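Local atomic coordinates of dihydrofolate reductase (Schistosoma mansoni, PDB entry 3VCO), a protein that catalyses the NADPH-dependent reduction of 7,8-dihydrofolate to 5,6,7,8-tetrahydrofolate, a key step of folate metabolism that supplies thymidylate, purine and glycine synthesis. Residues A[63-75]-A[84-96]. Residues are numbered along the deposited sequence; the frame is centred on the assembly and turned at random.
Sequences LKNAVVMGRVTWE and LKDRINIVVSSTL. With SO4 (sulfate ion), chain C; SO4 (sulfate ion), chain B.
Strands 64-70 and 88-92, joined through helix 71-76 as a beta-alpha-beta unit, run parallel and adjacent in the central sheet of the reductase fold. Five backbone hydrogen bonds stitch them from Ile88 N to Asn65 O (2.9 Å) as far as Val92 N to Met69 O (2.8 Å). On the sheet face carrying Ala66, Val68, Ile88 and Ile90, Val68 CG1 lies 3.6 Å from Val92 CG2; helix 109-116 covers Val68 and Ile90. On the other face Val91 CG2 packs 3.7 Å from Trp74 CG; CG of Trp74 anti to the backbone N (chi1 169°) swings the ring from the helix back over the strand. Asn89 OD1 comes to the ring edge, its amide almost perpendicular to the indole, while OD1 and ND2 bind N and O of Leu84 and so tie the turn 84-87 to the strand. Val67 CG2 meets Leu84 CD1 at 3.9 Å. Arg87, which probably binds substrate as in related reductases, turns NE and NH2 onto the one carbonyl oxygen of Lys85, with Leu84 CB over its guanidinium face. At the C-terminal ends of both strands is a region that probably binds NADP(+), where two sulfates, probably from the crystallisation liquor, are bound: one accepts from Val72 N (2.9 Å to O3) and Thr73 N at the helix start, the other from Ser93 OG and Ser94 N. Arg71 extends past Ser93, and Leu96 CD1 lies 3.6 Å above the centre of its guanidinium.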
# COMPACT_ATOMS: atom_id res chain seq x y z
N LEU A 63 17.66 -4.85 6.13
CA LEU A 63 16.25 -5.20 6.35
C LEU A 63 15.38 -5.03 5.11
O LEU A 63 15.77 -4.36 4.15
CB LEU A 63 15.68 -4.37 7.49
CG LEU A 63 16.52 -4.37 8.77
CD1 LEU A 63 15.80 -3.62 9.89
CD2 LEU A 63 16.90 -5.78 9.22
N LYS A 64 14.18 -5.61 5.15
CA LYS A 64 13.24 -5.47 4.04
C LYS A 64 11.88 -5.08 4.55
O LYS A 64 11.39 -5.65 5.53
CB LYS A 64 13.05 -6.79 3.30
CG LYS A 64 14.31 -7.61 3.04
CD LYS A 64 14.92 -7.24 1.71
CE LYS A 64 16.42 -7.57 1.70
NZ LYS A 64 16.90 -7.47 0.33
N ASN A 65 11.23 -4.16 3.87
CA ASN A 65 9.84 -3.88 4.20
C ASN A 65 8.92 -5.02 3.74
O ASN A 65 9.30 -5.80 2.89
CB ASN A 65 9.40 -2.54 3.60
CG ASN A 65 10.21 -1.41 4.13
OD1 ASN A 65 10.54 -1.39 5.32
ND2 ASN A 65 10.56 -0.46 3.25
N ALA A 66 7.75 -5.14 4.37
CA ALA A 66 6.71 -6.08 3.93
C ALA A 66 5.61 -5.32 3.18
O ALA A 66 5.28 -4.19 3.56
CB ALA A 66 6.10 -6.84 5.13
N VAL A 67 5.14 -5.88 2.07
CA VAL A 67 3.95 -5.33 1.41
C VAL A 67 2.87 -6.40 1.51
O VAL A 67 3.09 -7.55 1.12
CB VAL A 67 4.18 -4.98 -0.06
CG1 VAL A 67 5.10 -3.72 -0.16
CG2 VAL A 67 4.82 -6.18 -0.82
N VAL A 68 1.75 -6.01 2.11
CA VAL A 68 0.68 -6.92 2.40
C VAL A 68 -0.50 -6.49 1.53
O VAL A 68 -0.77 -5.29 1.42
CB VAL A 68 0.31 -6.88 3.90
CG1 VAL A 68 -0.77 -7.94 4.21
CG2 VAL A 68 1.59 -7.11 4.81
N MET A 69 -1.17 -7.45 0.89
CA MET A 69 -2.21 -7.11 -0.07
C MET A 69 -3.20 -8.28 -0.19
O MET A 69 -2.83 -9.41 0.13
CB MET A 69 -1.58 -6.85 -1.44
CG MET A 69 -1.05 -8.14 -2.08
SD MET A 69 0.06 -7.87 -3.46
CE MET A 69 1.56 -8.05 -2.52
N GLY A 70 -4.42 -8.00 -0.67
CA GLY A 70 -5.39 -9.04 -1.02
C GLY A 70 -5.02 -9.70 -2.34
O GLY A 70 -4.14 -9.22 -3.07
N ARG A 71 -5.73 -10.78 -2.68
CA ARG A 71 -5.51 -11.51 -3.93
C ARG A 71 -5.78 -10.71 -5.19
O ARG A 71 -5.03 -10.81 -6.18
CB ARG A 71 -6.34 -12.81 -3.95
CG ARG A 71 -6.20 -13.57 -5.28
CD ARG A 71 -6.70 -15.03 -5.25
NE ARG A 71 -6.32 -15.69 -6.51
CZ ARG A 71 -6.55 -16.97 -6.81
NH1 ARG A 71 -7.18 -17.74 -5.95
NH2 ARG A 71 -6.15 -17.46 -7.98
N VAL A 72 -6.84 -9.92 -5.18
CA VAL A 72 -7.18 -9.19 -6.40
C VAL A 72 -6.12 -8.13 -6.63
O VAL A 72 -5.74 -7.88 -7.78
CB VAL A 72 -8.60 -8.58 -6.41
CG1 VAL A 72 -8.81 -7.77 -7.69
CG2 VAL A 72 -9.67 -9.68 -6.28
N THR A 73 -5.61 -7.53 -5.56
CA THR A 73 -4.47 -6.62 -5.73
C THR A 73 -3.28 -7.41 -6.29
O THR A 73 -2.71 -7.04 -7.31
CB THR A 73 -4.08 -5.91 -4.40
OG1 THR A 73 -5.16 -5.07 -4.00
CG2 THR A 73 -2.83 -5.04 -4.59
N TRP A 74 -2.95 -8.53 -5.67
CA TRP A 74 -1.89 -9.38 -6.19
C TRP A 74 -2.09 -9.74 -7.67
O TRP A 74 -1.18 -9.63 -8.46
CB TRP A 74 -1.80 -10.63 -5.35
CG TRP A 74 -0.91 -11.68 -5.94
CD1 TRP A 74 -1.31 -12.85 -6.59
CD2 TRP A 74 0.52 -11.70 -5.94
NE1 TRP A 74 -0.21 -13.57 -6.95
CE2 TRP A 74 0.92 -12.88 -6.60
CE3 TRP A 74 1.50 -10.83 -5.44
CZ2 TRP A 74 2.27 -13.22 -6.76
CZ3 TRP A 74 2.83 -11.17 -5.62
CH2 TRP A 74 3.20 -12.36 -6.27
N GLU A 75 -3.30 -10.10 -8.06
CA GLU A 75 -3.55 -10.53 -9.41
C GLU A 75 -3.52 -9.39 -10.40
O GLU A 75 -3.33 -9.62 -11.60
CB GLU A 75 -4.91 -11.18 -9.50
CG GLU A 75 -4.96 -12.56 -8.94
CD GLU A 75 -6.36 -13.12 -9.03
OE1 GLU A 75 -7.24 -12.45 -9.62
OE2 GLU A 75 -6.57 -14.22 -8.49
N LEU A 84 7.15 -8.37 -5.88
CA LEU A 84 7.80 -7.07 -5.78
C LEU A 84 9.18 -7.30 -5.20
O LEU A 84 9.29 -7.79 -4.07
CB LEU A 84 6.97 -6.22 -4.87
CG LEU A 84 5.59 -6.01 -5.47
CD1 LEU A 84 4.69 -5.17 -4.54
CD2 LEU A 84 5.79 -5.30 -6.79
N LYS A 85 10.23 -6.99 -5.95
CA LYS A 85 11.59 -7.29 -5.50
C LYS A 85 11.99 -6.55 -4.22
O LYS A 85 11.59 -5.41 -4.00
CB LYS A 85 12.62 -7.01 -6.63
CG LYS A 85 12.33 -5.78 -7.45
CD LYS A 85 13.27 -5.67 -8.68
CE LYS A 85 12.85 -4.52 -9.61
NZ LYS A 85 13.71 -4.41 -10.83
N ASP A 86 12.80 -7.20 -3.39
CA ASP A 86 13.39 -6.55 -2.22
C ASP A 86 12.40 -6.22 -1.11
O ASP A 86 12.70 -5.42 -0.22
CB ASP A 86 14.20 -5.31 -2.63
CG ASP A 86 15.46 -5.68 -3.42
OD1 ASP A 86 16.13 -6.67 -3.05
OD2 ASP A 86 15.78 -4.98 -4.42
N ARG A 87 11.22 -6.85 -1.19
CA ARG A 87 10.19 -6.72 -0.18
C ARG A 87 9.67 -8.08 0.12
O ARG A 87 9.68 -8.97 -0.73
CB ARG A 87 9.03 -5.82 -0.70
CG ARG A 87 9.44 -4.37 -0.80
CD ARG A 87 8.66 -3.66 -1.88
NE ARG A 87 9.27 -3.95 -3.16
CZ ARG A 87 8.93 -3.40 -4.31
NH1 ARG A 87 7.97 -2.48 -4.36
NH2 ARG A 87 9.59 -3.76 -5.41
N ILE A 88 9.22 -8.27 1.35
CA ILE A 88 8.55 -9.51 1.71
C ILE A 88 7.13 -9.34 1.20
O ILE A 88 6.42 -8.42 1.63
CB ILE A 88 8.52 -9.66 3.24
CG1 ILE A 88 9.96 -9.78 3.79
CG2 ILE A 88 7.63 -10.86 3.67
CD1 ILE A 88 10.07 -9.42 5.23
N ASN A 89 6.72 -10.18 0.26
CA ASN A 89 5.36 -10.15 -0.30
C ASN A 89 4.43 -11.07 0.47
O ASN A 89 4.71 -12.28 0.62
CB ASN A 89 5.36 -10.64 -1.76
CG ASN A 89 6.06 -9.70 -2.71
OD1 ASN A 89 5.53 -9.41 -3.78
ND2 ASN A 89 7.23 -9.19 -2.33
N ILE A 90 3.29 -10.54 0.92
CA ILE A 90 2.34 -11.37 1.65
C ILE A 90 0.95 -11.11 1.07
O ILE A 90 0.52 -9.97 1.00
CB ILE A 90 2.30 -11.01 3.15
CG1 ILE A 90 3.66 -11.23 3.79
CG2 ILE A 90 1.26 -11.89 3.91
CD1 ILE A 90 3.69 -10.82 5.23
N VAL A 91 0.29 -12.16 0.62
CA VAL A 91 -1.06 -12.00 0.10
C VAL A 91 -2.04 -12.57 1.13
O VAL A 91 -1.82 -13.67 1.62
CB VAL A 91 -1.21 -12.74 -1.26
CG1 VAL A 91 -2.64 -12.61 -1.79
CG2 VAL A 91 -0.21 -12.17 -2.30
N VAL A 92 -3.10 -11.82 1.44
CA VAL A 92 -4.08 -12.28 2.40
C VAL A 92 -5.24 -12.83 1.59
O VAL A 92 -6.00 -12.07 1.01
CB VAL A 92 -4.57 -11.12 3.28
CG1 VAL A 92 -5.75 -11.58 4.21
CG2 VAL A 92 -3.35 -10.51 4.03
N SER A 93 -5.33 -14.15 1.54
CA SER A 93 -6.32 -14.84 0.71
C SER A 93 -6.57 -16.24 1.27
O SER A 93 -5.67 -16.85 1.82
CB SER A 93 -5.80 -14.92 -0.73
OG SER A 93 -6.62 -15.74 -1.57
N SER A 94 -7.78 -16.77 1.10
CA SER A 94 -8.04 -18.18 1.40
C SER A 94 -8.10 -18.99 0.11
O SER A 94 -8.07 -20.22 0.14
CB SER A 94 -9.33 -18.37 2.19
OG SER A 94 -10.01 -17.15 2.41
N THR A 95 -8.15 -18.29 -1.02
CA THR A 95 -8.26 -18.91 -2.34
C THR A 95 -6.91 -19.27 -2.94
O THR A 95 -6.71 -20.37 -3.44
CB THR A 95 -8.91 -17.96 -3.33
OG1 THR A 95 -9.75 -17.02 -2.64
CG2 THR A 95 -9.72 -18.73 -4.32
N LEU A 96 -5.98 -18.32 -2.90
CA LEU A 96 -4.73 -18.47 -3.63
C LEU A 96 -4.00 -19.73 -3.18
O LEU A 96 -3.46 -19.81 -2.08
CB LEU A 96 -3.86 -17.20 -3.53
CG LEU A 96 -2.62 -17.18 -4.45
CD1 LEU A 96 -3.01 -17.41 -5.93
CD2 LEU A 96 -1.85 -15.88 -4.29
S SO4 C . -8.18 -7.62 -2.70
O1 SO4 C . -8.41 -7.35 -1.27
O2 SO4 C . -6.85 -7.21 -3.15
O3 SO4 C . -8.34 -9.07 -2.87
O4 SO4 C . -9.15 -6.89 -3.52
S SO4 B . -10.20 -14.34 -1.03
O1 SO4 B . -9.79 -14.80 0.30
O2 SO4 B . -10.92 -13.08 -0.87
O3 SO4 B . -9.05 -14.26 -1.92
O4 SO4 B . -11.10 -15.32 -1.63
O HOH W 1 12.47 -3.45 1.41
O HOH W 2 -7.74 -11.73 -0.74